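Local coordinates for protein putative thioesterase (Escherichia coli, PDB 5UGZ) that acts as a type II thioesterase that releases intermediates from the NRPS/PKS assembly line making colibactin, at residues S22-P30 with L46-P57; M118-G126 with L194-H202. All coordinates share one frame; numbering follows the deposited sequence.

Overall arrangement
Both contacts pair neighbouring parallel strands of one six-stranded sheet, on the two sides of strand 91-97. Interaction 1 joins strand 24-29 to 50-54, an outermost strand; interaction 2 joins strand 121-125 to strand 198-203. Their centres lie about 14 Å apart, yet they touch where Ile24, at the start of strand 24-29, meets Cys120, just ahead of strand 121-125: Ile24 CD1 comes within 3.3 Å of Cys120 SG. At its other end strand 91-97 runs into the Gly96-Ser98-Gly100 stretch, which fits the nucleophile elbow of an alpha/beta-hydrolase. Interaction 1 touches that stretch through Leu29, while interaction 2 reaches it through Gly126 O, weakly bonded to Ser98 OG.

Interaction 1 of 2, residues S22-P30 with L46-P57; sequences SNISLYCLP and LSDNITLRPLEP
Tyr27 and Arg53 lie side by side and point the same way. The arginine methylenes touch the ring, Arg53 CB 3.5 Å from Tyr27 CD2, while the guanidinium, turned 23° from the ring plane, lies beyond it. A bend at chi2 (-66°) brings the arginine chain back over its own strand, leaving Thr51 CG2 against one face of the guanidinium, off-centre. At the edge of that group NH2 gives a hydrogen bond to a water, which also pairs with Ser25 OG. This end is looser and wetter, continued by Asn23, whose ND2 donates to Thr51 OG1 at 3.0 Å. Beyond it Asn49 ND2 makes only a weak bond to Ser22 O and has Glu257 as its stronger partner.

The backbones of 24-29 and 50-54 pair in parallel at the edge of the central sheet of an alpha/beta-hydrolase fold. Ile24, Leu26 and Cys28 each give N-H to one residue of the neighbouring strand and accept from the residue two further on. Cys28 N to Arg53 O is weak; Leu55 N to Cys28 O, 2.9 Å and 172° at the hydrogen, is nearly straight.

The opposite face, that of Ile24, Leu26 and Ile50, is buried and apolar. Leu26 CB rests on Ile50 CG2 at 3.8 Å, and Leu26 CD2 meets Leu46 CD2 at 3.7 Å. Helix 242-259 covers Leu46 and Ile50. On the Tyr27 side, toward the C-terminal ends, packing is dry too: Leu55 CD2 lies at the edge of the Tyr27 ring, and Leu79 of helix 72-83 touches Leu29 and Leu55. The rings of Pro30 and Pro57 then meet, Pro30 CG 3.7 Å from Pro57 CD.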
loop_
_atom_site.group_PDB
_atom_site.type_symbol
_atom_site.label_atom_id
_atom_site.label_comp_id
_atom_site.label_asym_id
_atom_site.label_seq_id
_atom_site.Cartn_x
_atom_site.Cartn_y
_atom_site.Cartn_z
ATOM N N SER A 22 18.476 -3.164 18.231
ATOM C CA SER A 22 17.036 -3.186 18.502
ATOM C C SER A 22 16.315 -3.932 17.393
ATOM O O SER A 22 16.960 -4.413 16.461
ATOM C CB SER A 22 16.483 -1.762 18.638
ATOM O OG SER A 22 15.060 -1.757 18.639
ATOM N N ASN A 23 14.992 -4.047 17.498
ATOM C CA ASN A 23 14.164 -4.612 16.439
ATOM C C ASN A 23 13.198 -3.555 15.904
ATOM O O ASN A 23 12.832 -2.609 16.610
ATOM C CB ASN A 23 13.399 -5.846 16.946
ATOM C CG ASN A 23 12.559 -6.513 15.865
ATOM O OD1 ASN A 23 11.332 -6.454 15.907
ATOM N ND2 ASN A 23 13.209 -7.180 14.920
ATOM N N ILE A 24 12.808 -3.707 14.640
ATOM C CA ILE A 24 11.816 -2.839 14.014
ATOM C C ILE A 24 10.837 -3.693 13.228
ATOM O O ILE A 24 11.241 -4.564 12.450
ATOM C CB ILE A 24 12.440 -1.797 13.079
ATOM C CG1 ILE A 24 11.332 -1.107 12.287
ATOM C CG2 ILE A 24 13.411 -2.455 12.145
ATOM C CD1 ILE A 24 11.721 0.250 11.764
ATOM N N SER A 25 9.552 -3.432 13.406
ATOM C CA SER A 25 8.519 -4.152 12.683
ATOM C C SER A 25 8.060 -3.329 11.488
ATOM O O SER A 25 7.783 -2.130 11.616
ATOM C CB SER A 25 7.356 -4.477 13.606
ATOM O OG SER A 25 7.831 -5.231 14.699
ATOM N N LEU A 26 8.011 -3.976 10.335
ATOM C CA LEU A 26 7.575 -3.383 9.079
ATOM C C LEU A 26 6.208 -3.959 8.724
ATOM O O LEU A 26 6.111 -5.126 8.339
ATOM C CB LEU A 26 8.591 -3.681 7.985
ATOM C CG LEU A 26 8.201 -3.293 6.567
ATOM C CD1 LEU A 26 8.262 -1.780 6.392
ATOM C CD2 LEU A 26 9.118 -4.023 5.574
ATOM N N TYR A 27 5.166 -3.140 8.864
ATOM C CA TYR A 27 3.803 -3.491 8.494
ATOM C C TYR A 27 3.610 -3.196 7.014
ATOM O O TYR A 27 3.875 -2.079 6.561
ATOM C CB TYR A 27 2.796 -2.704 9.348
ATOM C CG TYR A 27 2.942 -3.041 10.833
ATOM C CD1 TYR A 27 3.809 -2.323 11.662
ATOM C CD2 TYR A 27 2.267 -4.117 11.383
ATOM C CE1 TYR A 27 3.964 -2.666 12.999
ATOM C CE2 TYR A 27 2.418 -4.462 12.704
ATOM C CZ TYR A 27 3.268 -3.746 13.506
ATOM O OH TYR A 27 3.394 -4.117 14.825
ATOM N N CYS A 28 3.160 -4.199 6.257
ATOM C CA CYS A 28 2.976 -4.058 4.821
ATOM C C CYS A 28 1.515 -4.253 4.449
ATOM O O CYS A 28 0.872 -5.204 4.906
ATOM C CB CYS A 28 3.853 -5.047 4.056
ATOM S SG CYS A 28 5.611 -4.764 4.351
ATOM N N LEU A 29 1.001 -3.352 3.597
ATOM C CA LEU A 29 -0.371 -3.423 3.114
ATOM C C LEU A 29 -0.386 -3.706 1.619
ATOM O O LEU A 29 0.383 -3.091 0.871
ATOM C CB LEU A 29 -1.129 -2.109 3.414
ATOM C CG LEU A 29 -1.463 -1.898 4.897
ATOM C CD1 LEU A 29 -0.207 -1.685 5.710
ATOM C CD2 LEU A 29 -2.405 -0.719 5.096
ATOM N N PRO A 30 -1.238 -4.611 1.146
ATOM C CA PRO A 30 -1.215 -4.996 -0.266
ATOM C C PRO A 30 -1.989 -4.031 -1.162
ATOM O O PRO A 30 -2.734 -3.160 -0.718
ATOM C CB PRO A 30 -1.867 -6.385 -0.247
ATOM C CG PRO A 30 -2.799 -6.340 0.909
ATOM C CD PRO A 30 -2.208 -5.396 1.929
ATOM N N LEU A 46 14.835 -9.007 3.468
ATOM C CA LEU A 46 14.777 -7.983 4.502
ATOM C C LEU A 46 15.909 -8.151 5.507
ATOM O O LEU A 46 16.392 -9.263 5.762
ATOM C CB LEU A 46 13.448 -8.047 5.250
ATOM C CG LEU A 46 12.231 -7.311 4.741
ATOM C CD1 LEU A 46 11.043 -7.882 5.464
ATOM C CD2 LEU A 46 12.359 -5.817 5.034
ATOM N N SER A 47 16.293 -7.030 6.115
ATOM C CA SER A 47 17.387 -7.031 7.072
ATOM C C SER A 47 17.023 -7.888 8.272
ATOM O O SER A 47 15.868 -7.957 8.686
ATOM C CB SER A 47 17.715 -5.604 7.512
ATOM O OG SER A 47 18.273 -4.852 6.451
ATOM N N ASP A 48 18.032 -8.532 8.848
ATOM C CA ASP A 48 17.777 -9.551 9.862
ATOM C C ASP A 48 17.127 -8.998 11.129
ATOM O O ASP A 48 16.473 -9.756 11.850
ATOM C CB ASP A 48 19.088 -10.270 10.187
ATOM C CG ASP A 48 19.687 -10.946 8.965
ATOM O OD1 ASP A 48 18.896 -11.521 8.181
ATOM O OD2 ASP A 48 20.928 -10.888 8.776
ATOM N N ASN A 49 17.283 -7.708 11.424
ATOM C CA ASN A 49 16.588 -7.113 12.554
ATOM C C ASN A 49 15.306 -6.393 12.143
ATOM O O ASN A 49 14.867 -5.480 12.848
ATOM C CB ASN A 49 17.507 -6.150 13.298
ATOM C CG ASN A 49 17.674 -4.853 12.581
ATOM O OD1 ASN A 49 17.614 -4.799 11.356
ATOM N ND2 ASN A 49 17.884 -3.786 13.335
ATOM N N ILE A 50 14.702 -6.774 11.021
ATOM C CA ILE A 50 13.388 -6.281 10.618
ATOM C C ILE A 50 12.424 -7.456 10.672
ATOM O O ILE A 50 12.635 -8.474 9.997
ATOM C CB ILE A 50 13.396 -5.649 9.216
ATOM C CG1 ILE A 50 14.436 -4.525 9.119
ATOM C CG2 ILE A 50 11.997 -5.128 8.878
ATOM C CD1 ILE A 50 14.603 -3.965 7.735
ATOM N N THR A 51 11.375 -7.316 11.471
ATOM C CA THR A 51 10.339 -8.332 11.588
ATOM C C THR A 51 9.202 -7.994 10.633
ATOM O O THR A 51 8.574 -6.937 10.762
ATOM C CB THR A 51 9.823 -8.420 13.021
ATOM O OG1 THR A 51 10.905 -8.763 13.891
ATOM C CG2 THR A 51 8.737 -9.477 13.125
ATOM N N LEU A 52 8.955 -8.887 9.678
ATOM C CA LEU A 52 7.910 -8.676 8.691
ATOM C C LEU A 52 6.532 -8.890 9.307
ATOM O O LEU A 52 6.276 -9.922 9.932
ATOM C CB LEU A 52 8.121 -9.624 7.522
ATOM C CG LEU A 52 7.054 -9.581 6.443
ATOM C CD1 LEU A 52 6.915 -8.157 6.000
ATOM C CD2 LEU A 52 7.461 -10.474 5.287
ATOM N N ARG A 53 5.637 -7.922 9.113
ATOM C CA ARG A 53 4.290 -7.940 9.685
ATOM C C ARG A 53 3.260 -7.606 8.611
ATOM O O ARG A 53 2.664 -6.522 8.613
ATOM C CB ARG A 53 4.177 -6.962 10.850
ATOM C CG ARG A 53 5.008 -7.323 12.021
ATOM C CD ARG A 53 4.479 -8.599 12.608
ATOM N NE ARG A 53 5.054 -8.847 13.910
ATOM C CZ ARG A 53 4.986 -10.013 14.536
ATOM N NH1 ARG A 53 4.385 -11.045 13.962
ATOM N NH2 ARG A 53 5.531 -10.156 15.735
ATOM N N PRO A 54 3.015 -8.529 7.683
ATOM C CA PRO A 54 1.992 -8.288 6.662
ATOM C C PRO A 54 0.628 -8.137 7.306
ATOM O O PRO A 54 0.257 -8.898 8.194
ATOM C CB PRO A 54 2.067 -9.539 5.778
ATOM C CG PRO A 54 3.424 -10.154 6.073
ATOM C CD PRO A 54 3.699 -9.822 7.509
ATOM N N LEU A 55 -0.118 -7.134 6.868
ATOM C CA LEU A 55 -1.447 -6.873 7.411
ATOM C C LEU A 55 -2.472 -7.340 6.397
ATOM O O LEU A 55 -2.457 -6.885 5.248
ATOM C CB LEU A 55 -1.640 -5.392 7.744
ATOM C CG LEU A 55 -0.824 -4.856 8.929
ATOM C CD1 LEU A 55 -1.218 -3.438 9.283
ATOM C CD2 LEU A 55 -0.889 -5.745 10.158
ATOM N N GLU A 56 -3.343 -8.263 6.816
ATOM C CA GLU A 56 -4.318 -8.865 5.919
ATOM C C GLU A 56 -5.616 -8.072 5.949
ATOM O O GLU A 56 -6.323 -8.112 6.963
ATOM C CB GLU A 56 -4.585 -10.313 6.309
ATOM C CG GLU A 56 -5.405 -11.083 5.278
ATOM C CD GLU A 56 -4.578 -11.563 4.098
ATOM O OE1 GLU A 56 -3.950 -12.642 4.194
ATOM O OE2 GLU A 56 -4.570 -10.873 3.063
ATOM N N PRO A 57 -5.984 -7.378 4.863
ATOM C CA PRO A 57 -7.319 -6.776 4.766
ATOM C C PRO A 57 -8.404 -7.838 4.794
ATOM O O PRO A 57 -8.192 -8.969 4.368
ATOM C CB PRO A 57 -7.294 -6.072 3.404
ATOM C CG PRO A 57 -5.876 -6.029 2.998
ATOM C CD PRO A 57 -5.202 -7.182 3.635
HETATM O O HOH W 1 7.478 -7.767 16.763
HETATM O O HOH W 2 -0.335 -7.125 3.979
#

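Interaction 2 of 2, residues M118-G126 with L194-H202; sequences MPCALFFSG and LTCPIVLFH
The Phe124 ring meets Ile198 and Leu200 at its edge: Ile198 CG2 stands 3.6 Å from Phe124 CD2, Ile198 CD1 lies in the ring plane beside Phe124 CE2, and Leu200 CD2 comes in near the plane. Trp217, from a loop, stacks on this ring. Phe123 and Phe201 stand side by side on the other face of the sheet, pointing the same way. Phe123 CD1 approaches the edge of the Phe201 ring, 3.7 Å from Phe201 CE2, and is closer still to Val199 CB at 3.5 Å. Helix 242-259 packs over this pair with Val249, Thr252 and Tyr248.

The backbones between these two layers of rings are two inner parallel strands of the alpha/beta-hydrolase sheet, bonded alternately from Leu122 N to Gly126 N. The last bond, Gly126 N to Phe201 O at 2.8 Å, sits where the chain approaches the presumed nucleophile elbow. There Ser125 OG is bonded to His97 ND1, while its CB and OG lie against Phe201 CB. In this family the acid of the catalytic triad probably follows strand 198-203.

At the N-terminal ends the packing turns to sulfur and aliphatic groups. Leu122 CD1 presses on Leu194 CD1 at 3.4 Å, tighter than usual, and also rests on Cys196 SG. In Met118 the bend at chi2 (81°) turns SD to Thr195 N, which gives it a weak but nearly straight hydrogen bond, 3.5 Å and 176°, and that at chi3 (48°) brings CE against Thr195 OG1. Replacing Met118 with an alanine would probably leave Thr195 N without this sulfur acceptor and open a gap beside Leu194 CD2, which Met118 SD touches at 3.8 Å. Leu112 of helix 99-113 packs against both Met118 and Leu194.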
loop_
_atom_site.group_PDB
_atom_site.type_symbol
_atom_site.label_atom_id
_atom_site.label_comp_id
_atom_site.label_asym_id
_atom_site.label_seq_id
_atom_site.Cartn_x
_atom_site.Cartn_y
_atom_site.Cartn_z
ATOM N N MET A 118 5.308 8.052 16.503
ATOM C CA MET A 118 5.510 8.203 15.069
ATOM C C MET A 118 6.308 7.017 14.515
ATOM O O MET A 118 7.226 6.530 15.176
ATOM C CB MET A 118 6.251 9.518 14.811
ATOM C CG MET A 118 6.414 9.954 13.366
ATOM S SD MET A 118 5.006 10.769 12.579
ATOM C CE MET A 118 4.535 11.987 13.799
ATOM N N PRO A 119 5.968 6.513 13.317
ATOM C CA PRO A 119 6.831 5.520 12.666
ATOM C C PRO A 119 8.233 6.064 12.404
ATOM O O PRO A 119 8.462 7.274 12.414
ATOM C CB PRO A 119 6.105 5.227 11.347
ATOM C CG PRO A 119 5.182 6.415 11.158
ATOM C CD PRO A 119 4.760 6.792 12.522
ATOM N N CYS A 120 9.166 5.130 12.162
ATOM C CA CYS A 120 10.518 5.457 11.687
ATOM C C CYS A 120 10.486 6.128 10.323
ATOM O O CYS A 120 11.192 7.120 10.079
ATOM C CB CYS A 120 11.363 4.185 11.533
ATOM S SG CYS A 120 11.769 3.276 12.953
ATOM N N ALA A 121 9.747 5.522 9.396
ATOM C CA ALA A 121 9.700 5.866 7.986
ATOM C C ALA A 121 8.442 5.255 7.406
ATOM O O ALA A 121 7.858 4.330 7.975
ATOM C CB ALA A 121 10.918 5.347 7.222
ATOM N N LEU A 122 8.043 5.788 6.259
ATOM C CA LEU A 122 6.845 5.382 5.546
ATOM C C LEU A 122 7.209 5.238 4.086
ATOM O O LEU A 122 7.945 6.067 3.551
ATOM C CB LEU A 122 5.696 6.406 5.687
ATOM C CG LEU A 122 5.050 6.571 7.069
ATOM C CD1 LEU A 122 4.243 7.847 7.092
ATOM C CD2 LEU A 122 4.165 5.391 7.426
ATOM N N PHE A 123 6.680 4.193 3.450
ATOM C CA PHE A 123 6.936 3.878 2.049
ATOM C C PHE A 123 5.600 3.842 1.329
ATOM O O PHE A 123 4.716 3.070 1.705
ATOM C CB PHE A 123 7.664 2.535 1.904
ATOM C CG PHE A 123 8.921 2.435 2.717
ATOM C CD1 PHE A 123 10.138 2.824 2.181
ATOM C CD2 PHE A 123 8.884 1.970 4.025
ATOM C CE1 PHE A 123 11.305 2.737 2.924
ATOM C CE2 PHE A 123 10.042 1.891 4.781
ATOM C CZ PHE A 123 11.259 2.281 4.225
ATOM N N PHE A 124 5.441 4.683 0.315
ATOM C CA PHE A 124 4.237 4.693 -0.507
ATOM C C PHE A 124 4.661 4.296 -1.908
ATOM O O PHE A 124 5.311 5.075 -2.614
ATOM C CB PHE A 124 3.536 6.050 -0.495
ATOM C CG PHE A 124 3.185 6.537 0.887
ATOM C CD1 PHE A 124 2.207 5.897 1.634
ATOM C CD2 PHE A 124 3.842 7.621 1.450
ATOM C CE1 PHE A 124 1.889 6.334 2.910
ATOM C CE2 PHE A 124 3.520 8.050 2.726
ATOM C CZ PHE A 124 2.542 7.403 3.451
ATOM N N SER A 125 4.297 3.082 -2.294
ATOM C CA SER A 125 4.694 2.499 -3.559
ATOM C C SER A 125 3.522 2.546 -4.539
ATOM O O SER A 125 2.375 2.261 -4.174
ATOM C CB SER A 125 5.173 1.068 -3.318
ATOM O OG SER A 125 5.719 0.488 -4.471
ATOM N N GLY A 126 3.816 2.931 -5.779
ATOM C CA GLY A 126 2.790 2.964 -6.817
ATOM C C GLY A 126 1.549 3.724 -6.404
ATOM O O GLY A 126 0.424 3.280 -6.663
ATOM N N LEU A 194 3.311 14.612 9.538
ATOM C CA LEU A 194 4.247 13.545 9.860
ATOM C C LEU A 194 5.645 14.129 10.030
ATOM O O LEU A 194 5.997 15.147 9.426
ATOM C CB LEU A 194 4.219 12.472 8.763
ATOM C CG LEU A 194 2.830 11.824 8.594
ATOM C CD1 LEU A 194 2.773 10.875 7.422
ATOM C CD2 LEU A 194 2.424 11.111 9.850
ATOM N N THR A 195 6.435 13.498 10.895
ATOM C CA THR A 195 7.809 13.908 11.152
ATOM C C THR A 195 8.800 12.776 10.877
ATOM O O THR A 195 9.816 12.653 11.558
ATOM C CB THR A 195 7.976 14.393 12.587
ATOM O OG1 THR A 195 7.808 13.288 13.477
ATOM C CG2 THR A 195 6.964 15.429 12.923
ATOM N N CYS A 196 8.510 11.930 9.904
ATOM C CA CYS A 196 9.419 10.874 9.500
ATOM C C CYS A 196 9.665 10.985 8.005
ATOM O O CYS A 196 8.920 11.668 7.295
ATOM C CB CYS A 196 8.853 9.494 9.846
ATOM S SG CYS A 196 7.310 9.120 9.016
ATOM N N PRO A 197 10.719 10.349 7.498
ATOM C CA PRO A 197 10.966 10.386 6.054
ATOM C C PRO A 197 9.924 9.578 5.292
ATOM O O PRO A 197 9.421 8.559 5.767
ATOM C CB PRO A 197 12.365 9.771 5.914
ATOM C CG PRO A 197 12.904 9.668 7.301
ATOM C CD PRO A 197 11.753 9.598 8.222
ATOM N N ILE A 198 9.580 10.067 4.104
ATOM C CA ILE A 198 8.696 9.375 3.175
ATOM C C ILE A 198 9.530 8.913 1.990
ATOM O O ILE A 198 10.283 9.702 1.410
ATOM C CB ILE A 198 7.546 10.284 2.700
ATOM C CG1 ILE A 198 6.562 10.593 3.833
ATOM C CG2 ILE A 198 6.853 9.678 1.501
ATOM C CD1 ILE A 198 5.293 11.303 3.360
ATOM N N VAL A 199 9.394 7.647 1.619
ATOM C CA VAL A 199 10.029 7.118 0.417
ATOM C C VAL A 199 8.932 6.716 -0.555
ATOM O O VAL A 199 7.977 6.037 -0.170
ATOM C CB VAL A 199 10.956 5.927 0.726
ATOM C CG1 VAL A 199 11.642 5.425 -0.545
ATOM C CG2 VAL A 199 11.974 6.318 1.787
ATOM N N LEU A 200 9.068 7.145 -1.807
ATOM C CA LEU A 200 8.095 6.882 -2.854
ATOM C C LEU A 200 8.721 5.970 -3.900
ATOM O O LEU A 200 9.860 6.196 -4.324
ATOM C CB LEU A 200 7.620 8.186 -3.499
ATOM C CG LEU A 200 7.074 9.274 -2.569
ATOM C CD1 LEU A 200 6.780 10.534 -3.377
ATOM C CD2 LEU A 200 5.822 8.804 -1.828
ATOM N N PHE A 201 7.982 4.934 -4.294
ATOM C CA PHE A 201 8.406 3.977 -5.311
ATOM C C PHE A 201 7.483 4.079 -6.519
ATOM O O PHE A 201 6.259 4.121 -6.376
ATOM C CB PHE A 201 8.397 2.534 -4.792
ATOM C CG PHE A 201 9.426 2.256 -3.734
ATOM C CD1 PHE A 201 10.742 2.065 -4.071
ATOM C CD2 PHE A 201 9.068 2.158 -2.411
ATOM C CE1 PHE A 201 11.696 1.812 -3.104
ATOM C CE2 PHE A 201 10.014 1.893 -1.442
ATOM C CZ PHE A 201 11.327 1.726 -1.792
ATOM N N HIS A 202 8.081 4.098 -7.707
ATOM C CA HIS A 202 7.365 4.384 -8.940
ATOM C C HIS A 202 8.011 3.581 -10.062
ATOM O O HIS A 202 9.239 3.544 -10.164
ATOM C CB HIS A 202 7.399 5.897 -9.219
ATOM C CG HIS A 202 6.686 6.312 -10.467
ATOM N ND1 HIS A 202 5.337 6.116 -10.655
ATOM C CD2 HIS A 202 7.136 6.937 -11.583
ATOM C CE1 HIS A 202 4.986 6.584 -11.839
ATOM N NE2 HIS A 202 6.060 7.087 -12.424
#